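Local coordinates for histidine-containing phosphotransfer protein (Zea mays, PDB 1WN0) that probably relays phosphoryl groups through an active histidine, from cytokinin sensor histidine kinases to response regulators in a multistep His-to-Asp phosphorelay, at residues 77-82 and 99-104; 56-61 and 119-124; 48-53 and 129-134. All blocks are in the same frame, centred on the assembly; numbering follows the deposited sequence.

Contact 1. Residues 77-82 and 99-104; sequences AYVHQL and MQFRQL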
loop_
_atom_site.group_PDB
_atom_site.type_symbol
_atom_site.label_atom_id
_atom_site.label_comp_id
_atom_site.label_asym_id
_atom_site.label_seq_id
_atom_site.Cartn_x
_atom_site.Cartn_y
_atom_site.Cartn_z
ATOM N N ALA A 77 1.437 -4.072 -15.043
ATOM C CA ALA A 77 2.712 -4.440 -14.325
ATOM C C ALA A 77 2.992 -3.500 -13.074
ATOM O O ALA A 77 3.438 -4.012 -11.971
ATOM C CB ALA A 77 3.943 -4.498 -15.374
ATOM N N TYR A 78 2.715 -2.152 -13.170
ATOM C CA TYR A 78 2.928 -1.252 -11.988
ATOM C C TYR A 78 2.005 -1.618 -10.870
ATOM O O TYR A 78 2.411 -1.777 -9.718
ATOM C CB TYR A 78 2.902 0.270 -12.298
ATOM C CG TYR A 78 4.170 0.838 -12.853
ATOM C CD1 TYR A 78 5.315 0.833 -12.108
ATOM C CD2 TYR A 78 4.210 1.426 -14.105
ATOM C CE1 TYR A 78 6.522 1.351 -12.619
ATOM C CE2 TYR A 78 5.375 1.892 -14.637
ATOM C CZ TYR A 78 6.530 1.838 -13.904
ATOM O OH TYR A 78 7.709 2.259 -14.375
ATOM N N VAL A 79 0.747 -1.899 -11.194
ATOM C CA VAL A 79 -0.174 -2.351 -10.153
ATOM C C VAL A 79 0.260 -3.607 -9.534
ATOM O O VAL A 79 0.092 -3.783 -8.300
ATOM C CB VAL A 79 -1.673 -2.496 -10.680
ATOM C CG1 VAL A 79 -2.666 -3.099 -9.709
ATOM C CG2 VAL A 79 -2.221 -1.152 -11.049
ATOM N N HIS A 80 0.676 -4.554 -10.342
ATOM C CA HIS A 80 1.196 -5.815 -9.814
ATOM C C HIS A 80 2.341 -5.635 -8.762
ATOM O O HIS A 80 2.268 -6.204 -7.665
ATOM C CB HIS A 80 1.634 -6.810 -10.992
ATOM C CG HIS A 80 2.137 -8.138 -10.504
ATOM N ND1 HIS A 80 1.292 -9.096 -9.954
ATOM C CD2 HIS A 80 3.406 -8.665 -10.450
ATOM C CE1 HIS A 80 2.023 -10.134 -9.548
ATOM N NE2 HIS A 80 3.301 -9.901 -9.846
ATOM N N GLN A 81 3.274 -4.704 -9.023
ATOM C CA GLN A 81 4.232 -4.269 -8.026
ATOM C C GLN A 81 3.598 -3.638 -6.825
ATOM O O GLN A 81 4.107 -3.828 -5.707
ATOM C CB GLN A 81 5.253 -3.286 -8.571
ATOM C CG GLN A 81 5.987 -3.715 -9.923
ATOM C CD GLN A 81 6.909 -2.549 -10.505
ATOM O OE1 GLN A 81 7.332 -1.642 -9.763
ATOM N NE2 GLN A 81 7.199 -2.589 -11.843
ATOM N N LEU A 82 2.554 -2.817 -7.013
ATOM C CA LEU A 82 1.944 -2.189 -5.851
ATOM C C LEU A 82 1.270 -3.234 -4.988
ATOM O O LEU A 82 1.259 -3.118 -3.712
ATOM C CB LEU A 82 0.953 -1.085 -6.268
ATOM C CG LEU A 82 0.113 -0.401 -5.239
ATOM C CD1 LEU A 82 1.022 0.146 -4.182
ATOM C CD2 LEU A 82 -0.620 0.668 -5.797
ATOM N N MET A 99 -6.070 -5.422 -6.967
ATOM C CA MET A 99 -6.678 -6.564 -7.666
ATOM C C MET A 99 -7.838 -6.253 -8.610
ATOM O O MET A 99 -8.117 -7.030 -9.488
ATOM C CB MET A 99 -7.057 -7.694 -6.620
ATOM C CG MET A 99 -5.713 -8.541 -6.054
ATOM S SD MET A 99 -6.290 -9.259 -4.504
ATOM C CE MET A 99 -7.105 -10.854 -5.381
ATOM N N GLN A 100 -8.495 -5.109 -8.465
ATOM C CA GLN A 100 -9.607 -4.728 -9.375
ATOM C C GLN A 100 -9.154 -4.111 -10.642
ATOM O O GLN A 100 -9.987 -3.764 -11.496
ATOM C CB GLN A 100 -10.557 -3.756 -8.661
ATOM C CG GLN A 100 -10.741 -4.199 -7.161
ATOM C CD GLN A 100 -11.081 -5.708 -6.969
ATOM O OE1 GLN A 100 -11.889 -6.184 -7.710
ATOM N NE2 GLN A 100 -10.515 -6.435 -5.906
ATOM N N PHE A 101 -7.835 -3.901 -10.784
ATOM C CA PHE A 101 -7.268 -3.280 -12.032
ATOM C C PHE A 101 -7.258 -4.268 -13.177
ATOM O O PHE A 101 -7.119 -3.909 -14.365
ATOM C CB PHE A 101 -5.824 -2.800 -11.766
ATOM C CG PHE A 101 -5.724 -1.373 -11.249
ATOM C CD1 PHE A 101 -5.821 -1.114 -9.926
ATOM C CD2 PHE A 101 -5.556 -0.293 -12.114
ATOM C CE1 PHE A 101 -5.662 0.186 -9.444
ATOM C CE2 PHE A 101 -5.441 0.925 -11.664
ATOM C CZ PHE A 101 -5.482 1.178 -10.303
ATOM N N ARG A 102 -7.355 -5.537 -12.839
ATOM C CA ARG A 102 -7.205 -6.525 -13.895
ATOM C C ARG A 102 -8.304 -6.447 -14.884
ATOM O O ARG A 102 -8.071 -6.368 -16.097
ATOM C CB ARG A 102 -7.138 -7.968 -13.360
ATOM C CG ARG A 102 -5.754 -8.172 -12.582
ATOM C CD ARG A 102 -4.760 -6.861 -12.347
ATOM N NE ARG A 102 -4.224 -6.879 -10.967
ATOM C CZ ARG A 102 -2.925 -6.949 -10.646
ATOM N NH1 ARG A 102 -1.973 -6.902 -11.610
ATOM N NH2 ARG A 102 -2.598 -7.054 -9.352
ATOM N N GLN A 103 -9.508 -6.439 -14.406
ATOM C CA GLN A 103 -10.530 -6.382 -15.391
ATOM C C GLN A 103 -10.387 -4.991 -16.099
ATOM O O GLN A 103 -10.626 -4.887 -17.224
ATOM C CB GLN A 103 -11.915 -6.736 -14.777
ATOM C CG GLN A 103 -13.093 -6.669 -15.806
ATOM C CD GLN A 103 -12.944 -7.716 -16.889
ATOM O OE1 GLN A 103 -12.194 -8.689 -16.668
ATOM N NE2 GLN A 103 -13.568 -7.489 -18.102
ATOM N N LEU A 104 -9.997 -3.943 -15.355
ATOM C CA LEU A 104 -9.955 -2.628 -15.898
ATOM C C LEU A 104 -8.957 -2.486 -17.036
ATOM O O LEU A 104 -9.234 -1.836 -18.041
ATOM C CB LEU A 104 -9.635 -1.625 -14.817
ATOM C CG LEU A 104 -10.746 -1.568 -13.677
ATOM C CD1 LEU A 104 -10.152 -0.687 -12.662
ATOM C CD2 LEU A 104 -12.024 -1.007 -14.039
#
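Val79 reaches from helix 72-88 to Phe101 and Arg102, and its two methyls divide the work between them. CB points toward segment 99-104, and from it CG1, anti to the backbone N (chi1 174°), runs between two partners: Phe101 CD1 lies 3.7 Å from Val79 CG1, while on the guanidinium side Val79 CG1 sits over the centre of the Arg102 plane, 4.0 Å from Arg102 CZ. The other branch ends over the middle of the Phe101 ring, Val79 CG2 standing 3.6 Å from the ring centroid and 13° off its normal, a clear CH-pi contact. Arg102 is bent at chi2 and chi3, which brings its planar end back beside His80, the predicted phosphorylation site, unphosphorylated here. His80 CB lies at the edge of the guanidinium, 3.7 Å from Arg102 NH1, which itself sits near the plane of the His80 imidazole. Arg102 NH1 stops 4.3 Å from His80 ND1, too far for a bond. Arg102 NH1 has a long, weak ion pair with Asp76 as well. Phe101 also packs on Cys113 and Ala116 of helix 110-138, and Val79 on Cys98 of helix 92-99; the contact joins helix 72-88 to the short helix 101-106, with those two helices alongside.

Contact 2. Residues 56-61 and 119-124; sequences RIISEL and VVRNEF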
loop_
_atom_site.group_PDB
_atom_site.type_symbol
_atom_site.label_atom_id
_atom_site.label_comp_id
_atom_site.label_asym_id
_atom_site.label_seq_id
_atom_site.Cartn_x
_atom_site.Cartn_y
_atom_site.Cartn_z
ATOM N N ARG A 56 5.987 5.942 -5.138
ATOM C CA ARG A 56 6.611 6.143 -6.455
ATOM C C ARG A 56 5.671 5.411 -7.485
ATOM O O ARG A 56 5.295 5.933 -8.551
ATOM C CB ARG A 56 8.031 5.568 -6.385
ATOM C CG ARG A 56 8.764 5.490 -7.737
ATOM C CD ARG A 56 10.074 4.527 -7.769
ATOM N NE ARG A 56 10.023 3.344 -6.860
ATOM C CZ ARG A 56 9.642 2.105 -7.210
ATOM N NH1 ARG A 56 9.240 1.802 -8.495
ATOM N NH2 ARG A 56 9.620 1.159 -6.265
ATOM N N ILE A 57 5.165 4.215 -7.126
ATOM C CA ILE A 57 4.308 3.511 -8.133
ATOM C C ILE A 57 2.985 4.252 -8.497
ATOM O O ILE A 57 2.627 4.377 -9.626
ATOM C CB ILE A 57 4.022 2.113 -7.664
ATOM C CG1 ILE A 57 5.358 1.310 -7.727
ATOM C CG2 ILE A 57 2.924 1.539 -8.543
ATOM C CD1 ILE A 57 5.295 0.157 -6.882
ATOM N N ILE A 58 2.375 4.813 -7.507
ATOM C CA ILE A 58 1.167 5.691 -7.649
ATOM C C ILE A 58 1.391 6.919 -8.515
ATOM O O ILE A 58 0.567 7.160 -9.467
ATOM C CB ILE A 58 0.594 6.004 -6.244
ATOM C CG1 ILE A 58 -0.026 4.717 -5.673
ATOM C CG2 ILE A 58 -0.386 7.085 -6.353
ATOM C CD1 ILE A 58 -0.515 4.792 -4.173
ATOM N N SER A 59 2.529 7.625 -8.312
ATOM C CA SER A 59 2.929 8.669 -9.272
ATOM C C SER A 59 3.194 8.218 -10.622
ATOM O O SER A 59 2.738 8.901 -11.567
ATOM C CB SER A 59 4.167 9.564 -8.830
ATOM O OG SER A 59 3.936 9.632 -7.432
ATOM N N GLU A 60 3.950 7.131 -10.785
ATOM C CA GLU A 60 4.052 6.616 -12.138
ATOM C C GLU A 60 2.670 6.210 -12.754
ATOM O O GLU A 60 2.391 6.499 -13.926
ATOM C CB GLU A 60 5.024 5.426 -12.156
ATOM C CG GLU A 60 6.397 5.812 -11.599
ATOM C CD GLU A 60 7.390 4.624 -11.320
ATOM O OE1 GLU A 60 6.896 3.476 -11.014
ATOM O OE2 GLU A 60 8.666 4.866 -11.385
ATOM N N LEU A 61 1.801 5.529 -11.977
ATOM C CA LEU A 61 0.489 5.180 -12.543
ATOM C C LEU A 61 -0.304 6.421 -13.027
ATOM O O LEU A 61 -1.018 6.328 -14.003
ATOM C CB LEU A 61 -0.383 4.403 -11.507
ATOM C CG LEU A 61 0.097 2.983 -11.406
ATOM C CD1 LEU A 61 -0.421 2.254 -10.247
ATOM C CD2 LEU A 61 -0.266 2.227 -12.611
ATOM N N VAL A 119 -8.930 5.611 -5.569
ATOM C CA VAL A 119 -9.275 4.886 -4.345
ATOM C C VAL A 119 -7.978 4.444 -3.685
ATOM O O VAL A 119 -7.824 4.478 -2.505
ATOM C CB VAL A 119 -10.070 3.593 -4.631
ATOM C CG1 VAL A 119 -10.182 2.689 -3.320
ATOM C CG2 VAL A 119 -11.448 3.915 -5.127
ATOM N N VAL A 120 -7.083 3.898 -4.492
ATOM C CA VAL A 120 -5.793 3.375 -3.934
ATOM C C VAL A 120 -4.900 4.438 -3.299
ATOM O O VAL A 120 -4.320 4.257 -2.138
ATOM C CB VAL A 120 -5.107 2.418 -4.915
ATOM C CG1 VAL A 120 -4.053 3.083 -5.712
ATOM C CG2 VAL A 120 -4.571 1.265 -4.160
ATOM N N ARG A 121 -4.887 5.587 -3.951
ATOM C CA ARG A 121 -4.243 6.813 -3.371
ATOM C C ARG A 121 -4.810 7.213 -2.026
ATOM O O ARG A 121 -4.030 7.384 -1.078
ATOM C CB ARG A 121 -4.380 8.025 -4.256
ATOM C CG ARG A 121 -3.510 9.213 -3.902
ATOM C CD ARG A 121 -3.697 10.447 -4.848
ATOM N NE ARG A 121 -3.047 10.229 -6.138
ATOM C CZ ARG A 121 -3.672 9.920 -7.287
ATOM N NH1 ARG A 121 -4.993 9.755 -7.362
ATOM N NH2 ARG A 121 -2.969 9.760 -8.399
ATOM N N ASN A 122 -6.127 7.261 -1.886
ATOM C CA ASN A 122 -6.698 7.577 -0.582
ATOM C C ASN A 122 -6.384 6.596 0.477
ATOM O O ASN A 122 -5.986 7.017 1.568
ATOM C CB ASN A 122 -8.218 7.763 -0.646
ATOM C CG ASN A 122 -8.579 9.056 -1.411
ATOM O OD1 ASN A 122 -7.867 10.033 -1.316
ATOM N ND2 ASN A 122 -9.631 9.026 -2.212
ATOM N N GLU A 123 -6.492 5.280 0.158
ATOM C CA GLU A 123 -6.264 4.202 1.147
ATOM C C GLU A 123 -4.749 4.155 1.504
ATOM O O GLU A 123 -4.303 3.880 2.685
ATOM C CB GLU A 123 -6.662 2.885 0.532
ATOM C CG GLU A 123 -8.174 2.673 0.466
ATOM C CD GLU A 123 -8.643 1.483 -0.374
ATOM O OE1 GLU A 123 -9.783 1.061 -0.220
ATOM O OE2 GLU A 123 -7.901 0.944 -1.133
ATOM N N PHE A 124 -3.930 4.386 0.512
ATOM C CA PHE A 124 -2.526 4.534 0.794
ATOM C C PHE A 124 -2.152 5.747 1.738
ATOM O O PHE A 124 -1.557 5.522 2.829
ATOM C CB PHE A 124 -1.667 4.527 -0.470
ATOM C CG PHE A 124 -0.301 4.817 -0.196
ATOM C CD1 PHE A 124 0.426 3.967 0.558
ATOM C CD2 PHE A 124 0.235 6.032 -0.581
ATOM C CE1 PHE A 124 1.706 4.280 0.909
ATOM C CE2 PHE A 124 1.523 6.352 -0.324
ATOM C CZ PHE A 124 2.297 5.500 0.393
#
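Ile58 pushes its side chain from helix 42-64 between Val120, Arg121 and Phe124 of helix 110-138, and it has by far the largest surface buried here. The two helical segments run nearly antiparallel, at 158°, with their axes 11.0 Å apart: this is the packing of two long helices in the four-helix bundle of an HPt domain, with Ile58 in the buried interior. The long branch of Ile58 leaves anti to the carbonyl carbon and is extended beyond it (chi2 173°), which carries CD1 deep into the interface. There Ile58 CD1 lies 3.9 Å from Phe124 CD2 and as close to Phe124 CB, coming to the ring at a slant. Val120 meets the same methyl from one turn earlier in its helix, with Val120 CG1 4.2 Å from Ile58 CD1.

The shorter branch of Ile58 turns to Arg121, the residue with the next largest buried surface. Ile58 CG2 is 4.1 Å from Arg121 NE, again at an oblique angle to the guanidinium. The arginine chain starts out extended and bends at chi3 (-75°), which lays its end along helix 42-64, where Arg121 also touches Ala62. Ala54 of that helix packs on Phe124, and Val120 meets Val94 and Thr97 of helix 92-99.

Nothing polar is exchanged between the two segments. Ile58 brings hydrocarbon to a valine, an aromatic ring and the NE end of an arginine chain, so cohesion here rests on dispersion and the exclusion of water; the partly exposed Arg121 borders this patch and would probably keep its charge near solvent while the methyls stay buried.

Contact 3. Residues 48-53 and 129-134; sequences TLFCDD and NKFQTM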
loop_
_atom_site.group_PDB
_atom_site.type_symbol
_atom_site.label_atom_id
_atom_site.label_comp_id
_atom_site.label_asym_id
_atom_site.label_seq_id
_atom_site.Cartn_x
_atom_site.Cartn_y
_atom_site.Cartn_z
ATOM N N THR A 48 8.958 1.396 5.646
ATOM C CA THR A 48 9.433 2.538 4.923
ATOM C C THR A 48 9.473 2.200 3.465
ATOM O O THR A 48 9.038 2.998 2.620
ATOM C CB THR A 48 10.867 2.927 5.446
ATOM O OG1 THR A 48 10.802 3.232 6.828
ATOM C CG2 THR A 48 11.436 4.237 4.829
ATOM N N LEU A 49 9.990 1.014 3.141
ATOM C CA LEU A 49 10.133 0.534 1.722
ATOM C C LEU A 49 8.703 0.500 1.079
ATOM O O LEU A 49 8.470 0.969 -0.083
ATOM C CB LEU A 49 10.820 -0.826 1.735
ATOM C CG LEU A 49 11.033 -1.391 0.322
ATOM C CD1 LEU A 49 11.713 -0.463 -0.741
ATOM C CD2 LEU A 49 11.731 -2.781 0.356
ATOM N N PHE A 50 7.705 0.113 1.884
ATOM C CA PHE A 50 6.330 0.149 1.364
ATOM C C PHE A 50 5.880 1.606 1.086
ATOM O O PHE A 50 5.450 1.935 -0.062
ATOM C CB PHE A 50 5.359 -0.495 2.322
ATOM C CG PHE A 50 3.937 -0.110 2.099
ATOM C CD1 PHE A 50 3.247 -0.619 1.001
ATOM C CD2 PHE A 50 3.280 0.734 2.997
ATOM C CE1 PHE A 50 1.903 -0.309 0.816
ATOM C CE2 PHE A 50 1.952 1.031 2.826
ATOM C CZ PHE A 50 1.277 0.576 1.723
ATOM N N CYS A 51 6.079 2.484 2.079
ATOM C CA CYS A 51 5.770 3.921 1.866
ATOM C C CYS A 51 6.546 4.526 0.623
ATOM O O CYS A 51 5.925 5.151 -0.214
ATOM C CB CYS A 51 5.938 4.733 3.138
ATOM S SG CYS A 51 4.961 4.082 4.523
ATOM N N ASP A 52 7.829 4.217 0.416
ATOM C CA ASP A 52 8.517 4.737 -0.754
ATOM C C ASP A 52 8.108 4.087 -2.036
ATOM O O ASP A 52 7.858 4.763 -2.967
ATOM C CB ASP A 52 10.024 4.673 -0.616
ATOM C CG ASP A 52 10.506 5.385 0.664
ATOM O OD1 ASP A 52 11.538 4.995 1.223
ATOM O OD2 ASP A 52 9.896 6.370 1.115
ATOM N N ASP A 53 7.995 2.762 -2.069
ATOM C CA ASP A 53 7.526 2.084 -3.256
ATOM C C ASP A 53 6.094 2.500 -3.612
ATOM O O ASP A 53 5.810 2.832 -4.765
ATOM C CB ASP A 53 7.542 0.529 -3.123
ATOM C CG ASP A 53 8.939 -0.134 -3.166
ATOM O OD1 ASP A 53 9.933 0.508 -3.550
ATOM O OD2 ASP A 53 9.080 -1.379 -2.861
ATOM N N ASN A 129 0.009 7.525 6.836
ATOM C CA ASN A 129 -0.013 8.431 7.966
ATOM C C ASN A 129 -0.012 7.698 9.266
ATOM O O ASN A 129 0.650 8.136 10.168
ATOM C CB ASN A 129 -1.181 9.476 7.959
ATOM C CG ASN A 129 -1.014 10.523 6.774
ATOM O OD1 ASN A 129 0.149 10.794 6.307
ATOM N ND2 ASN A 129 -2.167 11.100 6.294
ATOM N N LYS A 130 -0.765 6.615 9.352
ATOM C CA LYS A 130 -0.740 5.792 10.488
ATOM C C LYS A 130 0.646 5.210 10.721
ATOM O O LYS A 130 1.153 5.202 11.846
ATOM C CB LYS A 130 -1.749 4.665 10.334
ATOM C CG LYS A 130 -3.179 5.146 10.145
ATOM C CD LYS A 130 -3.851 5.483 11.420
ATOM C CE LYS A 130 -5.211 5.977 11.151
ATOM N NZ LYS A 130 -5.194 6.733 9.927
ATOM N N PHE A 131 1.246 4.691 9.673
ATOM C CA PHE A 131 2.550 4.017 9.779
ATOM C C PHE A 131 3.594 5.033 10.239
ATOM O O PHE A 131 4.584 4.647 10.901
ATOM C CB PHE A 131 3.057 3.383 8.439
ATOM C CG PHE A 131 2.534 1.999 8.134
ATOM C CD1 PHE A 131 2.210 1.080 9.127
ATOM C CD2 PHE A 131 2.438 1.587 6.803
ATOM C CE1 PHE A 131 1.764 -0.173 8.782
ATOM C CE2 PHE A 131 1.991 0.341 6.481
ATOM C CZ PHE A 131 1.658 -0.516 7.453
ATOM N N GLN A 132 3.427 6.289 9.833
ATOM C CA GLN A 132 4.458 7.274 10.093
ATOM C C GLN A 132 4.437 7.657 11.592
ATOM O O GLN A 132 5.480 7.669 12.249
ATOM C CB GLN A 132 4.310 8.523 9.283
ATOM C CG GLN A 132 4.887 8.500 7.883
ATOM C CD GLN A 132 4.305 9.663 7.023
ATOM O OE1 GLN A 132 4.685 9.817 5.833
ATOM N NE2 GLN A 132 3.395 10.509 7.634
ATOM N N THR A 133 3.265 7.934 12.130
ATOM C CA THR A 133 3.167 8.071 13.599
ATOM C C THR A 133 3.547 6.765 14.325
ATOM O O THR A 133 4.182 6.756 15.393
ATOM C CB THR A 133 1.780 8.665 14.034
ATOM O OG1 THR A 133 0.771 7.640 14.113
ATOM C CG2 THR A 133 1.233 9.691 12.987
ATOM N N MET A 134 3.184 5.632 13.779
ATOM C CA MET A 134 3.670 4.387 14.360
ATOM C C MET A 134 5.154 4.464 14.639
ATOM O O MET A 134 5.583 4.205 15.812
ATOM C CB MET A 134 3.467 3.213 13.441
ATOM C CG MET A 134 3.622 1.923 14.184
ATOM S SD MET A 134 3.436 0.498 13.133
ATOM C CE MET A 134 4.762 0.725 12.040
#
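The hydrophobic core of the helical bundle that characterises HPt proteins continues here as a pair of phenylalanines, Phe50 from helix 42-64 and Phe131 from the long helix 110-138. Their ring planes stand almost perpendicular, at 89°, and the centroids are 5.9 Å apart. Phe131 presents its CE2 corner: Phe131 CE2 lies 3.7 Å from Phe50 CE2 and equally far from Phe50 CD2, meeting the Phe50 ring obliquely. Seen from the other partner, Phe50 CE2 lies at the edge of the Phe131 ring, near its plane. Phe50 is swung into place by its first torsion, which sets CG opposite the backbone N (chi1 161°). Beside it Cys51 adds a sulfur-aromatic contact, its SG 4.2 Å from Phe131 CD2 and oblique to the ring. Putting an alanine in place of Phe50 would probably open a gap beside the Phe131 CE2 edge and between it and Phe124, leaving Cys51 as the one touching partner of Phe131 in segment 48-53. Phe131 also meets the ring of Phe27 and packs on Met17 of helix 10-19, while Phe50 continues to Phe124 and Leu127 of helix 110-138 and to Ser85 and Ser86 of helix 72-88; the pair thus lies where the N-terminal helices, helix 42-64 and helix 110-138 come together, with helix 72-88 alongside Phe50.

How the contacts relate
Contacts 2 and 3 join the same two helices, 42-64 and 110-138, at successive levels, their centres about 13 Å apart; the ring of Phe124 bridges them, its CD1 lying 3.7 Å from Phe50 CZ. Contact 1, about 11 Å from contact 2 between centres, holds His80, the predicted phosphorylation site. It reaches helix 42-64 through Tyr78 and Gln81: Tyr78 CB is 3.7 Å from Leu61 CD2, and Gln81 CB is 3.8 Å from Ile57 CD1. Contacts 1 and 3 lie about 21 Å apart, centre to centre, on opposite sides of the chain's centre. Along the chain contact 1 lies inside the loop closed by contact 2, and contact 2 inside that closed by contact 3.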